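Local coordinates for cell wall surface anchor family protein (Streptococcus pneumoniae, PDB 4OQ1) that probably anchors the pilus to the bacterial cell wall as an ancillary pilin with CnaB-type domains, at residues 55-58 / 59-63; 66-69 / 70-73; 75-78 / 79-82. The protein carries 3 engineered substitutions. One frame throughout, in Å; residues are numbered along the deposited sequence.

Contact 1 (55-58 / 59-63)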
loop_
_atom_site.group_PDB
_atom_site.type_symbol
_atom_site.label_atom_id
_atom_site.label_comp_id
_atom_site.label_asym_id
_atom_site.label_seq_id
_atom_site.Cartn_x
_atom_site.Cartn_y
_atom_site.Cartn_z
ATOM N N TRP A 55 -35.483 10.055 13.905
ATOM C CA TRP A 55 -36.788 10.603 13.768
ATOM C C TRP A 55 -37.707 9.786 14.579
ATOM O O TRP A 55 -37.763 8.565 14.387
ATOM C CB TRP A 55 -37.227 10.510 12.323
ATOM C CG TRP A 55 -36.498 11.409 11.359
ATOM C CD1 TRP A 55 -36.939 12.632 10.880
ATOM C CD2 TRP A 55 -35.230 11.210 10.797
ATOM N NE1 TRP A 55 -36.036 13.179 10.040
ATOM C CE2 TRP A 55 -34.950 12.368 9.975
ATOM C CE3 TRP A 55 -34.268 10.232 10.927
ATOM C CZ2 TRP A 55 -33.805 12.479 9.242
ATOM C CZ3 TRP A 55 -33.089 10.330 10.209
ATOM C CH2 TRP A 55 -32.868 11.461 9.374
ATOM N N LYS A 56 -38.534 10.418 15.381
ATOM C CA LYS A 56 -39.536 9.693 16.200
ATOM C C LYS A 56 -40.857 9.682 15.453
ATOM O O LYS A 56 -41.376 10.751 15.049
ATOM C CB LYS A 56 -39.690 10.404 17.561
ATOM C CG LYS A 56 -40.683 9.719 18.547
ATOM C CD LYS A 56 -40.894 10.533 19.869
ATOM C CE LYS A 56 -41.683 9.729 20.889
ATOM N NZ LYS A 56 -42.987 9.200 20.407
ATOM N N LEU A 57 -41.336 8.485 15.154
ATOM C CA LEU A 57 -42.485 8.317 14.286
ATOM C C LEU A 57 -43.788 8.544 15.070
ATOM O O LEU A 57 -43.822 8.300 16.216
ATOM C CB LEU A 57 -42.516 6.927 13.588
ATOM C CG LEU A 57 -41.324 6.335 12.842
ATOM C CD1 LEU A 57 -41.602 4.993 12.093
ATOM C CD2 LEU A 57 -40.829 7.287 11.835
ATOM N N ASP A 58 -44.816 9.085 14.400
ATOM C CA ASP A 58 -46.152 9.274 14.963
ATOM C C ASP A 58 -46.891 7.962 15.054
ATOM O O ASP A 58 -46.488 6.982 14.509
ATOM C CB ASP A 58 -46.957 10.256 14.111
ATOM C CG ASP A 58 -47.264 9.745 12.685
ATOM O OD1 ASP A 58 -47.780 8.639 12.501
ATOM O OD2 ASP A 58 -47.020 10.463 11.686
ATOM N N ASP A 59 -48.042 7.972 15.681
ATOM C CA ASP A 59 -48.805 6.746 15.908
ATOM C C ASP A 59 -49.393 6.078 14.705
ATOM O O ASP A 59 -49.783 4.938 14.758
ATOM C CB ASP A 59 -49.915 7.044 16.873
ATOM C CG ASP A 59 -49.392 7.529 18.173
ATOM O OD1 ASP A 59 -48.283 7.079 18.577
ATOM O OD2 ASP A 59 -50.094 8.373 18.741
ATOM N N SER A 60 -49.472 6.750 13.586
ATOM C CA SER A 60 -49.859 5.982 12.386
ATOM C C SER A 60 -48.852 4.884 11.969
ATOM O O SER A 60 -49.136 4.103 11.017
ATOM C CB SER A 60 -50.068 6.912 11.220
ATOM O OG SER A 60 -48.822 7.413 10.801
ATOM N N TYR A 61 -47.706 4.786 12.676
ATOM C CA TYR A 61 -46.707 3.756 12.346
ATOM C C TYR A 61 -46.623 2.693 13.377
ATOM O O TYR A 61 -46.664 2.946 14.555
ATOM C CB TYR A 61 -45.339 4.395 12.130
ATOM C CG TYR A 61 -45.307 5.270 10.861
ATOM C CD1 TYR A 61 -44.709 4.809 9.704
ATOM C CD2 TYR A 61 -45.759 6.581 10.870
ATOM C CE1 TYR A 61 -44.630 5.605 8.542
ATOM C CE2 TYR A 61 -45.742 7.367 9.703
ATOM C CZ TYR A 61 -45.166 6.879 8.555
ATOM O OH TYR A 61 -45.059 7.611 7.362
ATOM N N SER A 62 -46.542 1.482 12.871
ATOM C CA SER A 62 -46.367 0.315 13.667
ATOM C C SER A 62 -44.995 -0.405 13.431
ATOM O O SER A 62 -44.627 -0.664 12.331
ATOM C CB SER A 62 -47.496 -0.647 13.347
ATOM O OG SER A 62 -47.238 -1.830 14.085
ATOM N N TYR A 63 -44.356 -0.871 14.495
ATOM C CA TYR A 63 -43.127 -1.678 14.455
ATOM C C TYR A 63 -43.403 -2.991 13.739
ATOM O O TYR A 63 -42.500 -3.546 13.155
ATOM C CB TYR A 63 -42.576 -1.969 15.866
ATOM C CG TYR A 63 -41.196 -2.603 15.871
ATOM C CD1 TYR A 63 -40.066 -1.870 15.447
ATOM C CD2 TYR A 63 -41.006 -3.899 16.380
ATOM C CE1 TYR A 63 -38.814 -2.422 15.429
ATOM C CE2 TYR A 63 -39.728 -4.486 16.359
ATOM C CZ TYR A 63 -38.654 -3.740 15.937
ATOM O OH TYR A 63 -37.396 -4.292 15.899
HETATM O O HOH W 1 -45.412 5.097 16.116
HETATM O O HOH W 2 -48.909 10.281 9.757
#
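Asp58 carries CG between its backbone N and carbonyl carbon (chi1 65°), and Ser60 holds OG in the equivalent place (chi1 71°), which brings the carboxylate and the hydroxyl together within the type I beta turn from Asp58 to Tyr61. This turn reverses the chain just past strand 50-56 of the N-terminal domain's mixed sheet. Its defining bond runs from Tyr61 N to Asp58 O at 3.1 Å. Inside it sits an Asx turn, closed by a weak, bent bond from Ser60 N to Asp58 OD1 at 2.8 Å. Ser60 OG is modelled as donating to that same OD1, but at 2.3 Å the length is doubtful. The other carboxylate oxygen, OD2, receives a bond from Ser83 OG and one from a water that also donates to Ser60 OG.

The same carboxylate reaches the Tyr61 ring near its plane: OD1 lies 3.3 Å from CD2 at the ring edge, with the two planes 49° apart. Leu57 comes in crosswise, its CD1 3.8 Å from Tyr61 CB. Leu57 and Tyr61 both pack on Ile69, and Phe84 meets the Tyr61 ring edge-to-face, which ties this surface turn to helix 66-73 and to the loop before strand 85-93. At the mouth of the turn a second water bridges the two backbone carbonyls, donating to Asp58 O at 2.7 Å and to Tyr61 O at 2.9 Å.

Contact 2 (66-69 / 70-73)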
loop_
_atom_site.group_PDB
_atom_site.type_symbol
_atom_site.label_atom_id
_atom_site.label_comp_id
_atom_site.label_asym_id
_atom_site.label_seq_id
_atom_site.Cartn_x
_atom_site.Cartn_y
_atom_site.Cartn_z
ATOM N N ARG A 66 -42.254 -2.660 10.122
ATOM C CA ARG A 66 -40.872 -2.193 9.922
ATOM C C ARG A 66 -40.219 -2.487 8.600
ATOM O O ARG A 66 -39.513 -1.616 8.072
ATOM C CB ARG A 66 -39.954 -2.668 11.065
ATOM C CG ARG A 66 -39.912 -4.178 11.255
ATOM C CD ARG A 66 -39.235 -4.526 12.539
ATOM N NE ARG A 66 -39.164 -5.978 12.685
ATOM C CZ ARG A 66 -40.154 -6.759 13.066
ATOM N NH1 ARG A 66 -41.367 -6.285 13.392
ATOM N NH2 ARG A 66 -39.940 -8.065 13.126
ATOM N N VAL A 67 -40.486 -3.676 7.980
ATOM C CA VAL A 67 -39.905 -3.953 6.671
ATOM C C VAL A 67 -40.363 -2.935 5.618
ATOM O O VAL A 67 -39.571 -2.346 4.889
ATOM C CB VAL A 67 -40.197 -5.450 6.207
ATOM C CG1 VAL A 67 -39.910 -5.659 4.765
ATOM C CG2 VAL A 67 -39.395 -6.406 7.077
ATOM N N GLN A 68 -41.653 -2.679 5.573
ATOM C CA GLN A 68 -42.221 -1.797 4.579
ATOM C C GLN A 68 -41.863 -0.322 4.880
ATOM O O GLN A 68 -41.548 0.446 3.944
ATOM C CB GLN A 68 -43.724 -1.981 4.579
ATOM C CG GLN A 68 -44.180 -3.441 4.224
ATOM C CD GLN A 68 -43.768 -4.624 5.180
ATOM O OE1 GLN A 68 -43.611 -4.445 6.387
ATOM N NE2 GLN A 68 -43.636 -5.881 4.597
ATOM N N ILE A 69 -41.875 0.046 6.144
ATOM C CA ILE A 69 -41.550 1.431 6.570
ATOM C C ILE A 69 -40.134 1.814 6.121
ATOM O O ILE A 69 -39.899 2.835 5.401
ATOM C CB ILE A 69 -41.746 1.627 8.077
ATOM C CG1 ILE A 69 -43.219 1.593 8.495
ATOM C CG2 ILE A 69 -41.155 3.009 8.567
ATOM C CD1 ILE A 69 -43.321 1.447 10.003
ATOM N N VAL A 70 -39.189 0.949 6.466
ATOM C CA VAL A 70 -37.829 1.153 6.133
ATOM C C VAL A 70 -37.649 1.234 4.632
ATOM O O VAL A 70 -36.980 2.118 4.167
ATOM C CB VAL A 70 -36.913 0.087 6.746
ATOM C CG1 VAL A 70 -35.496 0.077 6.129
ATOM C CG2 VAL A 70 -36.924 0.222 8.283
ATOM N N ARG A 71 -38.263 0.291 3.881
ATOM C CA ARG A 71 -38.343 0.500 2.428
ATOM C C ARG A 71 -38.982 1.787 1.960
ATOM O O ARG A 71 -38.553 2.388 0.952
ATOM C CB ARG A 71 -39.130 -0.685 1.807
ATOM C CG ARG A 71 -39.229 -0.613 0.282
ATOM C CD ARG A 71 -40.345 -1.488 -0.235
ATOM N NE ARG A 71 -40.293 -2.785 0.419
ATOM C CZ ARG A 71 -41.279 -3.670 0.377
ATOM N NH1 ARG A 71 -42.397 -3.392 -0.304
ATOM N NH2 ARG A 71 -41.135 -4.839 1.014
ATOM N N ASP A 72 -40.036 2.220 2.595
ATOM C CA ASP A 72 -40.736 3.390 2.096
ATOM C C ASP A 72 -40.005 4.691 2.442
ATOM O O ASP A 72 -40.139 5.697 1.748
ATOM C CB ASP A 72 -42.187 3.487 2.556
ATOM C CG ASP A 72 -43.079 2.337 1.963
ATOM O OD1 ASP A 72 -42.712 1.719 0.935
ATOM O OD2 ASP A 72 -44.113 2.070 2.562
ATOM N N LEU A 73 -39.193 4.666 3.482
ATOM C CA LEU A 73 -38.354 5.821 3.712
ATOM C C LEU A 73 -36.944 5.847 3.072
ATOM O O LEU A 73 -36.257 6.849 3.177
ATOM C CB LEU A 73 -38.218 5.972 5.207
ATOM C CG LEU A 73 -39.527 6.183 5.919
ATOM C CD1 LEU A 73 -39.220 6.079 7.393
ATOM C CD2 LEU A 73 -40.179 7.465 5.539
#
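The guanidinium of Arg71 approaches Val67 at a slant, its NH2 4.0 Å from Val67 CG1. The arginine starts with CG pointing opposite its own backbone N and then bends at chi3 (-46°), which swings the flat end back along the helix surface by one turn. Nearer the axis, Arg71 CB rests 3.4 Å from the carbonyl oxygen of Gln68. The second flat group, the Asp72 carboxylate, also turns back to this carbonyl: its CG is 3.1 Å from Gln68 O, and OD2 sits a little farther off.

All of this rides on helix 66-73, a short amphipathic helix in the connection between strands 50-56 and 85-93, which are antiparallel neighbours in the N-terminal sheet. Four successive i to i+4 backbone bonds hold it: Val70 N to Arg66 O, Arg71 N to Val67 O, Asp72 N to Gln68 O and Leu73 N to Ile69 O. The last is short, 2.7 Å from Leu73 N to Ile69 O.

On the inward face Ile69 and Leu73 lie side by side and point the same way, with Ile69 CG2 3.8 Å from Leu73 CD1. Both are buried: Ile69 packs against Leu57, Tyr61 and Leu126, Leu73 against Leu81. Val70 also touches Leu126, and its CG2 fits tightly against the preceding turn, 3.2 Å from Arg66 O. Arg66 itself leads away from the helix, where its NH1 bonds to Tyr63 O and its charge meets the Tyr63 ring in a cation-pi contact.

Contact 3 (75-78 / 79-82); sequences SWDE and NKLS
An Asx turn at Asp77 opens two overlapping i to i+3 turns in the loop that leads from helix 66-73 to strand 85-93. Asp77 OD1 accepts Asn79 N at 3.1 Å, but the donor stands well above the carboxylate plane, 58° out of it. The side chains of Asp77 and Asn79 run alongside each other, and OD1 also touches Asn79 CB. Two backbone bonds then wind the chain: Lys80 N to Asp77 O at 2.9 Å and Leu81 N to Glu78 O at 3.2 Å.

Lys80 reaches back toward the helix and the start of the loop. From CG, opposite its own carbonyl carbon, the chain runs out extended, and its methylenes lie along Asp77, with CG 3.7 Å from Asp77 CB. The ammonium ends not on the Asp77 carboxylate, whose OD2 stays 5.1 Å from NZ, but on backbone carbonyls. NZ donates to Ser75 O at 3.0 Å, in the carbonyl plane and on a lone pair, and more weakly to Asp72 O of helix 66-73. This one side chain therefore joins the helix to the loop that follows it.

Leu81, which is buried, packs against Leu73 and Trp55, and Trp76 also meets Trp55. Leu81 and Trp76 cross at about a right angle, and the methyl CD1 makes the contact with the indole's benzo ring: Leu81 CD1 is 3.5 Å from CZ3 and 3.7 Å from CH2 of Trp76.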
loop_
_atom_site.group_PDB
_atom_site.type_symbol
_atom_site.label_atom_id
_atom_site.label_comp_id
_atom_site.label_asym_id
_atom_site.label_seq_id
_atom_site.Cartn_x
_atom_site.Cartn_y
_atom_site.Cartn_z
ATOM N N SER A 75 -35.509 6.056 0.014
ATOM C CA SER A 75 -35.152 7.084 -1.013
ATOM C C SER A 75 -35.404 8.433 -0.328
ATOM O O SER A 75 -36.533 8.802 -0.027
ATOM C CB SER A 75 -36.054 6.959 -2.217
ATOM O OG SER A 75 -35.513 7.743 -3.319
ATOM N N TRP A 76 -34.323 9.101 0.019
ATOM C CA TRP A 76 -34.449 10.312 0.780
ATOM C C TRP A 76 -35.507 11.290 0.199
ATOM O O TRP A 76 -35.488 11.596 -0.980
ATOM C CB TRP A 76 -33.113 11.026 0.746
ATOM C CG TRP A 76 -33.140 12.319 1.418
ATOM C CD1 TRP A 76 -33.077 13.589 0.822
ATOM C CD2 TRP A 76 -33.145 12.532 2.819
ATOM N NE1 TRP A 76 -33.126 14.560 1.813
ATOM C CE2 TRP A 76 -33.167 13.940 3.039
ATOM C CE3 TRP A 76 -33.233 11.664 3.941
ATOM C CZ2 TRP A 76 -33.194 14.498 4.338
ATOM C CZ3 TRP A 76 -33.249 12.214 5.210
ATOM C CH2 TRP A 76 -33.196 13.631 5.398
ATOM N N ASP A 77 -36.368 11.809 1.036
ATOM C CA ASP A 77 -37.343 12.873 0.699
ATOM C C ASP A 77 -37.828 13.502 2.018
ATOM O O ASP A 77 -38.352 12.807 2.867
ATOM C CB ASP A 77 -38.523 12.208 0.014
ATOM C CG ASP A 77 -39.490 13.189 -0.589
ATOM O OD1 ASP A 77 -39.375 14.422 -0.376
ATOM O OD2 ASP A 77 -40.348 12.679 -1.314
ATOM N N GLU A 78 -37.596 14.792 2.247
ATOM C CA GLU A 78 -38.007 15.450 3.461
ATOM C C GLU A 78 -39.478 15.470 3.590
ATOM O O GLU A 78 -39.966 15.571 4.653
ATOM C CB GLU A 78 -37.507 16.894 3.482
ATOM C CG GLU A 78 -36.024 16.894 3.783
ATOM C CD GLU A 78 -35.713 16.950 5.286
ATOM O OE1 GLU A 78 -36.523 16.503 6.143
ATOM O OE2 GLU A 78 -34.599 17.418 5.595
ATOM N N ASN A 79 -40.176 15.390 2.460
ATOM C CA ASN A 79 -41.599 15.258 2.500
ATOM C C ASN A 79 -42.058 13.910 3.135
ATOM O O ASN A 79 -43.174 13.789 3.606
ATOM C CB ASN A 79 -42.208 15.433 1.098
ATOM C CG ASN A 79 -43.701 15.585 1.152
ATOM O OD1 ASN A 79 -44.189 16.271 2.031
ATOM N ND2 ASN A 79 -44.422 14.952 0.246
ATOM N N LYS A 80 -41.217 12.908 3.158
ATOM C CA LYS A 80 -41.591 11.642 3.893
ATOM C C LYS A 80 -41.414 11.730 5.390
ATOM O O LYS A 80 -41.920 10.867 6.125
ATOM C CB LYS A 80 -40.748 10.490 3.425
ATOM C CG LYS A 80 -40.935 10.157 2.003
ATOM C CD LYS A 80 -40.033 9.043 1.642
ATOM C CE LYS A 80 -40.431 8.485 0.267
ATOM N NZ LYS A 80 -39.282 7.771 -0.335
ATOM N N LEU A 81 -40.714 12.758 5.886
ATOM C CA LEU A 81 -40.260 12.785 7.248
ATOM C C LEU A 81 -40.886 13.918 7.994
ATOM O O LEU A 81 -40.642 14.034 9.199
ATOM C CB LEU A 81 -38.734 12.996 7.295
ATOM C CG LEU A 81 -38.002 11.992 6.437
ATOM C CD1 LEU A 81 -36.539 12.386 6.391
ATOM C CD2 LEU A 81 -38.193 10.560 6.965
ATOM N N SER A 82 -41.630 14.782 7.268
ATOM C CA SER A 82 -41.994 16.097 7.803
ATOM C C SER A 82 -42.958 15.975 8.969
ATOM O O SER A 82 -43.026 16.855 9.812
ATOM C CB SER A 82 -42.488 17.041 6.682
ATOM O OG SER A 82 -43.485 16.399 5.894
#

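From the N terminus the three contacts follow in series; none nests within or crosses another. Contact 1 turns the chain as it leaves strand 50-56, contact 2 is the helix that comes next, and contact 3 coils the loop running on to strand 85-93, so together they make up most of the connection between those two paired strands. They still touch in space. Ile69 CD1 reaches Tyr61 CD1 at 3.6 Å, seating the helix on the turn of contact 1. Leu73 CD2 meets Leu81 CD2 at 3.9 Å between contacts 2 and 3. Trp55, back on the strand, closes the circuit: its NE1 lies 3.8 Å from Leu81 CD1.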